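Local coordinates for outer membrane protein Omp121 (Bacteroides thetaiotaomicron, PDB 5FQ8) that probably takes up nutrients across the outer membrane as a TonB-dependent transporter, and binds calcium and magnesium ions, at residues Q99-V104 and A151-R156; D105-N110 and T401-L406. All coordinates share one frame; numbering follows the deposited sequence.

Overall arrangement
Both contacts lie where the plug sits inside the beta-barrel of a TonB-dependent receptor. Their centres are about 11 Å apart. Contact 1 is internal to the plug. It joins strand 101-103, an outermost strand of the four-stranded plug sheet, to the loop before strand 161-166. Contact 2 carries on directly from that strand: the loop 105-110 leaves it and meets barrel strand 398-417. The segments alternate along the chain, in the order 99-104, 105-110, 151-156 and 401-406. Tyr102 O and Leu109 N probably share a hydrogen bond, and Pro108 packs on Leu101 and Arg156. One stretch of plug chain thus runs from the edge of the plug sheet to the barrel wall.

Contact 1: residues Q99-V104 and A151-R156; sequences QPLYVV and ALYGSR
Leu101 and Arg156 bring the two backbones closest, with their CA atoms 5.7 Å apart. Leu101 lies on strand 101-103. Arg156 lies in a 3-10 segment of the loop between strands 138-144 and 161-166. This is packing within the plug domain of a TonB-dependent receptor. No hydrogen bond crosses between the two segments. Strand 101-103 instead pairs in parallel with strand 161-166, through backbone bonds of Leu101 and Val103 to Gly160, Val162 and Ile164. That pairing holds the strand next to the loop.

Leu101 is the largest contributor, and its side chain lies between Tyr153 and Arg156. Its CG stands anti to the backbone N (chi1 171°), and the two methyls part from there. CD2 meets the CB of Tyr153 at 3.6 Å, at the base of that side chain. CD1 lies over one face of the Arg156 guanidinium, 3.8 Å above its plane and away from the middle. Nearer the backbone, Leu101 CB is 3.8 Å from Arg156 O. With Leu101 cut back to an alanine, a gap would probably open beside Tyr153 and the Arg156 guanidinium would lose apolar cover from one face.

Arg156 bends at chi3 (-86°), which turns its guanidinium across the leucine. NH1 has a long, weak ion pair with Glu456 of the barrel, and the side chain also touches Asn483 and Arg485 on barrel strand 472-495. The Tyr153 ring is backed on one face by its own neighbour, Leu152, whose CB lies over the ring centre. The ring also touches Val103, which approaches obliquely. There each valine methyl takes a different ring carbon: CG2 is 4.0 Å from Tyr153 CD1, and CG1 is 4.1 Å from Tyr153 CE1.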
ATOM      1  N   GLN B  99      28.936  15.221  -2.387  1.00 25.25           N
ATOM      2  CA  GLN B  99      29.365  14.978  -3.744  1.00 25.34           C
ATOM      3  C   GLN B  99      29.587  16.307  -4.450  1.00 25.76           C
ATOM      4  O   GLN B  99      28.918  17.292  -4.145  1.00 25.87           O
ATOM      5  CB  GLN B  99      28.328  14.166  -4.490  1.00 25.04           C
ATOM      6  CG  GLN B  99      27.681  13.120  -3.640  1.00 24.65           C
ATOM      7  CD  GLN B  99      28.627  12.023  -3.274  1.00 24.55           C
ATOM      8  OE1 GLN B  99      29.162  11.357  -4.135  1.00 24.57           O
ATOM      9  NE2 GLN B  99      28.839  11.827  -1.995  1.00 24.48           N
ATOM     10  N   PRO B 100      30.530  16.362  -5.384  1.00 26.02           N
ATOM     11  CA  PRO B 100      30.690  17.560  -6.205  1.00 26.44           C
ATOM     12  C   PRO B 100      29.580  17.702  -7.234  1.00 26.38           C
ATOM     13  O   PRO B 100      28.908  16.745  -7.625  1.00 26.06           O
ATOM     14  CB  PRO B 100      32.035  17.325  -6.887  1.00 26.71           C
ATOM     15  CG  PRO B 100      32.128  15.866  -6.972  1.00 26.37           C
ATOM     16  CD  PRO B 100      31.540  15.348  -5.714  1.00 25.99           C
ATOM     17  N   LEU B 101      29.403  18.933  -7.680  1.00 26.74           N
ATOM     18  CA  LEU B 101      28.435  19.227  -8.722  1.00 26.79           C
ATOM     19  C   LEU B 101      28.949  18.699 -10.051  1.00 26.91           C
ATOM     20  O   LEU B 101      29.923  19.222 -10.594  1.00 27.32           O
ATOM     21  CB  LEU B 101      28.197  20.726  -8.801  1.00 27.22           C
ATOM     22  CG  LEU B 101      27.362  21.156  -9.990  1.00 27.38           C
ATOM     23  CD1 LEU B 101      25.991  20.551  -9.870  1.00 26.99           C
ATOM     24  CD2 LEU B 101      27.285  22.643 -10.024  1.00 27.86           C
ATOM     25  N   TYR B 102      28.298  17.675 -10.584  1.00 26.61           N
ATOM     26  CA  TYR B 102      28.614  17.200 -11.917  1.00 26.76           C
ATOM     27  C   TYR B 102      28.007  18.135 -12.957  1.00 27.10           C
ATOM     28  O   TYR B 102      26.804  18.388 -12.936  1.00 26.99           O
ATOM     29  CB  TYR B 102      28.081  15.786 -12.109  1.00 26.36           C
ATOM     30  CG  TYR B 102      28.786  14.712 -11.334  1.00 26.08           C
ATOM     31  CD1 TYR B 102      28.484  14.479 -10.009  1.00 25.77           C
ATOM     32  CD2 TYR B 102      29.725  13.896 -11.941  1.00 26.17           C
ATOM     33  CE1 TYR B 102      29.098  13.477  -9.303  1.00 25.55           C
ATOM     34  CE2 TYR B 102      30.338  12.896 -11.243  1.00 25.95           C
ATOM     35  CZ  TYR B 102      30.021  12.688  -9.918  1.00 25.64           C
ATOM     36  OH  TYR B 102      30.627  11.688  -9.207  1.00 25.45           O
ATOM     37  N   VAL B 103      28.827  18.640 -13.872  1.00 27.55           N
ATOM     38  CA  VAL B 103      28.390  19.566 -14.915  1.00 27.95           C
ATOM     39  C   VAL B 103      28.794  18.992 -16.266  1.00 28.16           C
ATOM     40  O   VAL B 103      29.971  18.709 -16.487  1.00 47.83           O
ATOM     41  CB  VAL B 103      29.010  20.962 -14.716  1.00 28.43           C
ATOM     42  CG1 VAL B 103      28.541  21.899 -15.770  1.00 28.88           C
ATOM     43  CG2 VAL B 103      28.664  21.504 -13.365  1.00 28.27           C
ATOM     44  N   VAL B 104      27.845  18.814 -17.173  1.00 28.18           N
ATOM     45  CA  VAL B 104      28.104  17.997 -18.352  1.00 28.30           C
ATOM     46  C   VAL B 104      28.350  18.820 -19.618  1.00 58.32           C
ATOM     47  O   VAL B 104      29.352  18.614 -20.296  1.00 43.83           O
ATOM     48  CB  VAL B 104      27.011  16.933 -18.563  1.00 27.92           C
ATOM     49  CG1 VAL B 104      27.072  16.433 -19.962  1.00 28.20           C
ATOM     50  CG2 VAL B 104      27.274  15.780 -17.633  1.00 27.44           C
ATOM     51  N   ALA B 151      31.331  31.282  -8.783  1.00 31.86           N
ATOM     52  CA  ALA B 151      30.222  32.099  -9.260  1.00 32.08           C
ATOM     53  C   ALA B 151      29.530  31.496 -10.470  1.00 47.27           C
ATOM     54  O   ALA B 151      28.376  31.836 -10.748  1.00 31.81           O
ATOM     55  CB  ALA B 151      30.712  33.496  -9.607  1.00 32.89           C
ATOM     56  N   LEU B 152      30.200  30.615 -11.197  1.00 41.68           N
ATOM     57  CA  LEU B 152      29.626  30.151 -12.444  1.00 39.17           C
ATOM     58  C   LEU B 152      28.599  29.055 -12.226  1.00 38.52           C
ATOM     59  O   LEU B 152      27.631  28.966 -12.980  1.00 42.37           O
ATOM     60  CB  LEU B 152      30.732  29.665 -13.370  1.00 35.12           C
ATOM     61  CG  LEU B 152      30.573  30.028 -14.837  1.00 41.96           C
ATOM     62  CD1 LEU B 152      30.372  31.508 -14.967  1.00 32.77           C
ATOM     63  CD2 LEU B 152      31.807  29.625 -15.570  1.00 32.35           C
ATOM     64  N   TYR B 153      28.775  28.220 -11.213  1.00 37.54           N
ATOM     65  CA  TYR B 153      27.882  27.096 -11.031  1.00 37.08           C
ATOM     66  C   TYR B 153      27.070  27.165  -9.753  1.00 29.45           C
ATOM     67  O   TYR B 153      26.124  26.386  -9.604  1.00 28.98           O
ATOM     68  CB  TYR B 153      28.663  25.782 -11.049  1.00 35.93           C
ATOM     69  CG  TYR B 153      29.663  25.701 -12.160  1.00 45.40           C
ATOM     70  CD1 TYR B 153      29.265  25.462 -13.467  1.00 45.98           C
ATOM     71  CD2 TYR B 153      31.019  25.859 -11.901  1.00 49.36           C
ATOM     72  CE1 TYR B 153      30.190  25.385 -14.486  1.00 46.27           C
ATOM     73  CE2 TYR B 153      31.952  25.782 -12.908  1.00 58.00           C
ATOM     74  CZ  TYR B 153      31.534  25.544 -14.199  1.00 54.11           C
ATOM     75  OH  TYR B 153      32.466  25.466 -15.207  1.00 48.63           O
ATOM     76  N   GLY B 154      27.403  28.058  -8.840  1.00 29.74           N
ATOM     77  CA  GLY B 154      26.551  28.301  -7.696  1.00 29.91           C
ATOM     78  C   GLY B 154      26.944  27.512  -6.466  1.00 29.19           C
ATOM     79  O   GLY B 154      28.046  26.970  -6.354  1.00 29.13           O
ATOM     80  N   SER B 155      25.994  27.435  -5.532  1.00 28.94           N
ATOM     81  CA  SER B 155      26.295  26.922  -4.202  1.00 29.53           C
ATOM     82  C   SER B 155      26.814  25.497  -4.253  1.00 35.98           C
ATOM     83  O   SER B 155      27.774  25.158  -3.557  1.00 35.00           O
ATOM     84  CB  SER B 155      25.059  27.002  -3.319  1.00 28.49           C
ATOM     85  OG  SER B 155      24.048  26.146  -3.795  1.00 28.05           O
ATOM     86  N   ARG B 156      26.220  24.656  -5.097  1.00 27.86           N
ATOM     87  CA  ARG B 156      26.626  23.257  -5.120  1.00 27.42           C
ATOM     88  C   ARG B 156      28.090  23.097  -5.469  1.00 34.96           C
ATOM     89  O   ARG B 156      28.660  22.031  -5.228  1.00 29.38           O
ATOM     90  CB  ARG B 156      25.771  22.461  -6.099  1.00 27.11           C
ATOM     91  CG  ARG B 156      24.309  22.467  -5.768  1.00 26.90           C
ATOM     92  CD  ARG B 156      23.541  21.648  -6.745  1.00 26.65           C
ATOM     93  NE  ARG B 156      23.161  22.411  -7.920  1.00 26.99           N
ATOM     94  CZ  ARG B 156      22.421  21.918  -8.898  1.00 26.88           C
ATOM     95  NH1 ARG B 156      21.999  20.671  -8.832  1.00 26.45           N
ATOM     96  NH2 ARG B 156      22.108  22.665  -9.933  1.00 27.24           N
TER

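Contact 2: residues D105-N110 and T401-L406; sequences DGVPLN and TYRMGL. With KR0 (3-decanoyloxypropyl decanoate), chain K; C8E ((hydroxyethyloxy)tri(ethyloxy)octane), chain U.
Val107 places one methyl on each of two barrel residues, Arg403 and Gly405. With chi1 at 174°, CG1 is trans to the valine nitrogen and rests 3.5 Å from Gly405 CA. Gly405 has no side chain, so the methyl reaches the strand backbone itself; a CB there would run into it. CG2 lies 3.5 Å from Arg403 CD, where the two side chains run alongside with opposite headings.

Gly106 meets the polar end of Arg403. Its O is 3.0 Å from Arg403 NH1, and its N lies over one guanidinium face, 4.0 Å above the plane. The arginine chain bends at chi3 (-48°), bringing its end to this loop. Arg403 NE is hydrogen-bonded to Gln389 on the adjacent barrel strand, which helps to fix the guanidinium.

Further bonds hold the loop to the barrel. Asp105 O accepts a hydrogen bond from Lys387, and Asn110 bonds to Asp407 and Glu456.

Tyr402, Met404 and Leu406 leave the strand on its other side. 3-Decanoyloxypropyl decanoate (KR0) covers one face of the Tyr402 ring, with C21 3.5 Å above its plane. Met404 SD is 3.7 Å from KR0 C9, and its CE also meets the detergent C8E. Leu406 packs on Tyr314 of a second subunit. Arg403 toward the plug and Tyr402 and Met404 toward bound lipid and detergent give the in-out alternation of a transmembrane beta-barrel strand, here at the plug-barrel interface of a TonB-dependent receptor.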
ATOM      1  N   ASP B 105      27.481  19.743 -19.996  1.00 29.13           N
ATOM      2  CA  ASP B 105      27.843  20.438 -21.242  1.00 29.75           C
ATOM      3  C   ASP B 105      27.374  21.866 -21.505  1.00 43.55           C
ATOM      4  O   ASP B 105      26.954  22.133 -22.622  1.00 42.34           O
ATOM      5  CB  ASP B 105      27.352  19.617 -22.448  1.00 29.81           C
ATOM      6  CG  ASP B 105      28.400  18.658 -23.001  1.00 29.88           C
ATOM      7  OD1 ASP B 105      29.595  18.992 -23.011  1.00 30.17           O
ATOM      8  OD2 ASP B 105      28.014  17.551 -23.441  1.00 29.68           O
ATOM      9  N   GLY B 106      27.441  22.800 -20.558  1.00 31.41           N
ATOM     10  CA  GLY B 106      27.755  22.586 -19.168  1.00 29.81           C
ATOM     11  C   GLY B 106      26.499  22.905 -18.389  1.00 32.87           C
ATOM     12  O   GLY B 106      26.218  24.056 -18.050  1.00 32.13           O
ATOM     13  N   VAL B 107      25.718  21.864 -18.152  1.00 29.03           N
ATOM     14  CA  VAL B 107      24.479  21.942 -17.405  1.00 32.08           C
ATOM     15  C   VAL B 107      24.604  21.016 -16.209  1.00 28.16           C
ATOM     16  O   VAL B 107      25.109  19.902 -16.362  1.00 27.92           O
ATOM     17  CB  VAL B 107      23.281  21.532 -18.274  1.00 37.19           C
ATOM     18  CG1 VAL B 107      22.012  21.473 -17.424  1.00 46.84           C
ATOM     19  CG2 VAL B 107      23.149  22.483 -19.429  1.00 43.91           C
ATOM     20  N   PRO B 108      24.187  21.422 -15.018  1.00 27.97           N
ATOM     21  CA  PRO B 108      24.257  20.513 -13.878  1.00 27.46           C
ATOM     22  C   PRO B 108      23.550  19.207 -14.168  1.00 27.07           C
ATOM     23  O   PRO B 108      22.495  19.172 -14.798  1.00 27.10           O
ATOM     24  CB  PRO B 108      23.561  21.297 -12.768  1.00 27.41           C
ATOM     25  CG  PRO B 108      23.806  22.714 -13.130  1.00 27.96           C
ATOM     26  CD  PRO B 108      23.771  22.772 -14.615  1.00 28.27           C
ATOM     27  N   LEU B 109      24.152  18.126 -13.708  1.00 26.74           N
ATOM     28  CA  LEU B 109      23.625  16.785 -13.894  1.00 26.39           C
ATOM     29  C   LEU B 109      23.036  16.281 -12.587  1.00 25.95           C
ATOM     30  O   LEU B 109      23.586  16.529 -11.516  1.00 27.45           O
ATOM     31  CB  LEU B 109      24.727  15.845 -14.355  1.00 26.37           C
ATOM     32  CG  LEU B 109      24.338  14.411 -14.659  1.00 26.07           C
ATOM     33  CD1 LEU B 109      23.620  14.407 -15.966  1.00 26.30           C
ATOM     34  CD2 LEU B 109      25.559  13.518 -14.705  1.00 26.03           C
ATOM     35  N   ASN B 110      21.917  15.575 -12.668  1.00 25.71           N
ATOM     36  CA  ASN B 110      21.345  15.018 -11.456  1.00 25.32           C
ATOM     37  C   ASN B 110      22.222  13.881 -10.963  1.00 25.05           C
ATOM     38  O   ASN B 110      22.575  12.981 -11.726  1.00 25.03           O
ATOM     39  CB  ASN B 110      19.914  14.536 -11.692  1.00 25.17           C
ATOM     40  CG  ASN B 110      19.335  13.834 -10.485  1.00 24.79           C
ATOM     41  OD1 ASN B 110      19.246  12.614 -10.456  1.00 30.80           O
ATOM     42  ND2 ASN B 110      18.957  14.601  -9.473  1.00 24.78           N
ATOM     43  N   THR B 401      24.806  34.111 -24.714  1.00 35.72           N
ATOM     44  CA  THR B 401      24.611  32.679 -24.559  1.00 34.98           C
ATOM     45  C   THR B 401      23.383  32.407 -23.710  1.00 48.41           C
ATOM     46  O   THR B 401      23.284  32.893 -22.584  1.00 38.96           O
ATOM     47  CB  THR B 401      25.838  32.026 -23.939  1.00 34.63           C
ATOM     48  OG1 THR B 401      26.888  32.003 -24.905  1.00 35.09           O
ATOM     49  CG2 THR B 401      25.523  30.618 -23.536  1.00 33.84           C
ATOM     50  N   TYR B 402      22.447  31.643 -24.260  1.00 34.19           N
ATOM     51  CA  TYR B 402      21.344  31.082 -23.503  1.00 33.60           C
ATOM     52  C   TYR B 402      21.517  29.577 -23.457  1.00 32.96           C
ATOM     53  O   TYR B 402      21.683  28.935 -24.495  1.00 33.06           O
ATOM     54  CB  TYR B 402      19.989  31.436 -24.119  1.00 33.87           C
ATOM     55  CG  TYR B 402      18.839  30.685 -23.474  1.00 33.27           C
ATOM     56  CD1 TYR B 402      18.532  30.865 -22.134  1.00 32.91           C
ATOM     57  CD2 TYR B 402      18.071  29.789 -24.202  1.00 43.18           C
ATOM     58  CE1 TYR B 402      17.503  30.180 -21.543  1.00 32.41           C
ATOM     59  CE2 TYR B 402      17.044  29.106 -23.616  1.00 32.61           C
ATOM     60  CZ  TYR B 402      16.762  29.307 -22.291  1.00 32.26           C
ATOM     61  OH  TYR B 402      15.731  28.626 -21.705  1.00 31.79           O
ATOM     62  N   ARG B 403      21.487  29.021 -22.260  1.00 32.35           N
ATOM     63  CA  ARG B 403      21.608  27.585 -22.079  1.00 31.73           C
ATOM     64  C   ARG B 403      20.554  27.129 -21.090  1.00 31.19           C
ATOM     65  O   ARG B 403      20.332  27.781 -20.072  1.00 31.13           O
ATOM     66  CB  ARG B 403      22.988  27.223 -21.582  1.00 31.56           C
ATOM     67  CG  ARG B 403      23.131  25.797 -21.154  1.00 30.91           C
ATOM     68  CD  ARG B 403      24.352  25.665 -20.276  1.00 53.01           C
ATOM     69  NE  ARG B 403      25.487  26.319 -20.906  1.00 47.10           N
ATOM     70  CZ  ARG B 403      26.473  26.907 -20.246  1.00 44.00           C
ATOM     71  NH1 ARG B 403      26.459  26.930 -18.924  1.00 45.18           N
ATOM     72  NH2 ARG B 403      27.460  27.479 -20.918  1.00 51.71           N
ATOM     73  N   MET B 404      19.900  26.020 -21.400  1.00 30.83           N
ATOM     74  CA  MET B 404      18.793  25.508 -20.610  1.00 30.36           C
ATOM     75  C   MET B 404      18.953  24.010 -20.479  1.00 29.81           C
ATOM     76  O   MET B 404      19.183  23.325 -21.472  1.00 29.88           O
ATOM     77  CB  MET B 404      17.440  25.834 -21.251  1.00 30.62           C
ATOM     78  CG  MET B 404      16.262  25.045 -20.682  1.00 41.49           C
ATOM     79  SD  MET B 404      14.644  25.661 -21.179  1.00 41.50           S
ATOM     80  CE  MET B 404      13.594  24.449 -20.424  1.00 44.96           C
ATOM     81  N   GLY B 405      18.838  23.500 -19.264  1.00 29.85           N
ATOM     82  CA  GLY B 405      18.969  22.082 -19.015  1.00 28.77           C
ATOM     83  C   GLY B 405      17.701  21.522 -18.411  1.00 28.40           C
ATOM     84  O   GLY B 405      16.996  22.205 -17.674  1.00 28.40           O
ATOM     85  N   LEU B 406      17.414  20.268 -18.744  1.00 28.11           N
ATOM     86  CA  LEU B 406      16.305  19.526 -18.173  1.00 27.74           C
ATOM     87  C   LEU B 406      16.783  18.124 -17.863  1.00 27.29           C
ATOM     88  O   LEU B 406      17.444  17.506 -18.694  1.00 27.36           O
ATOM     89  CB  LEU B 406      15.116  19.462 -19.126  1.00 27.98           C
ATOM     90  CG  LEU B 406      13.905  18.682 -18.632  1.00 27.67           C
ATOM     91  CD1 LEU B 406      12.988  19.642 -17.975  1.00 27.77           C
ATOM     92  CD2 LEU B 406      13.201  17.995 -19.751  1.00 27.83           C
TER
HETATM   93  C1  KR0 K1985      13.077  29.665 -12.558  1.00 41.70           C
HETATM   94  O1  KR0 K1985      13.676  30.527 -13.522  1.00 42.88           O
HETATM   95  C2  KR0 K1985      13.711  28.304 -12.748  1.00 41.40           C
HETATM   96  C3  KR0 K1985      12.730  27.328 -13.358  1.00 41.26           C
HETATM   97  C4  KR0 K1985       9.620  28.080 -18.595  1.00 45.06           C
HETATM   98  O4  KR0 K1985      12.491  27.588 -14.737  1.00 42.32           O
HETATM   99  C5  KR0 K1985      11.377  26.889 -15.357  1.00 42.33           C
HETATM  100  C6  KR0 K1985      10.917  28.356 -19.363  1.00 45.99           C
HETATM  101  C7  KR0 K1985      12.920  31.008 -14.667  1.00 47.80           C
HETATM  102  C8  KR0 K1985      10.810  28.150 -20.875  1.00 47.18           C
HETATM  103  O8  KR0 K1985      10.714  26.161 -14.657  1.00 41.44           O
HETATM  104  C9  KR0 K1985      12.164  28.317 -21.576  1.00 48.09           C
HETATM  105  O9  KR0 K1985      11.790  31.422 -14.509  1.00 49.82           O
HETATM  106  C10 KR0 K1985      11.034  27.023 -16.819  1.00 43.45           C
HETATM  107  C11 KR0 K1985       9.854  27.954 -17.085  1.00 43.83           C
HETATM  108  C12 KR0 K1985      13.514  31.001 -16.051  1.00 46.55           C
HETATM  109  C13 KR0 K1985      13.195  32.325 -16.734  1.00 45.99           C
HETATM  110  C14 KR0 K1985      12.029  28.511 -23.091  1.00 57.18           C
HETATM  111  C15 KR0 K1985      13.346  28.307 -23.837  1.00 50.38           C
HETATM  112  C16 KR0 K1985      13.170  28.259 -25.337  1.00 51.73           C
HETATM  113  C17 KR0 K1985      14.147  32.615 -17.888  1.00 47.25           C
HETATM  114  C18 KR0 K1985      13.570  32.264 -19.253  1.00 48.06           C
HETATM  115  C19 KR0 K1985      14.647  32.437 -20.321  1.00 49.28           C
HETATM  116  C20 KR0 K1985      14.109  32.441 -21.749  1.00 50.39           C
HETATM  117  C21 KR0 K1985      15.255  32.553 -22.757  1.00 55.16           C
HETATM  118  C22 KR0 K1985      14.771  33.000 -24.137  1.00 52.95           C
HETATM  119  C23 KR0 K1985      15.812  32.847 -25.228  1.00 54.18           C
HETATM  120  C8  C8E U1989       8.602  23.254 -18.011  1.00 23.59           C
HETATM  121  O9  C8E U1989       9.442  22.374 -18.719  1.00 29.61           O
HETATM  122  C10 C8E U1989       9.996  23.041 -19.826  1.00 36.02           C
HETATM  123  C11 C8E U1989      10.202  22.108 -21.015  1.00 39.41           C
HETATM  124  O12 C8E U1989      11.323  22.592 -21.722  1.00 41.85           O
HETATM  125  C13 C8E U1989      11.666  21.851 -22.868  1.00 39.24           C
HETATM  126  C14 C8E U1989      13.064  22.280 -23.308  1.00 38.91           C
HETATM  127  O15 C8E U1989      14.039  21.808 -22.404  1.00 38.97           O
HETATM  128  C16 C8E U1989      15.333  21.872 -22.951  1.00 42.55           C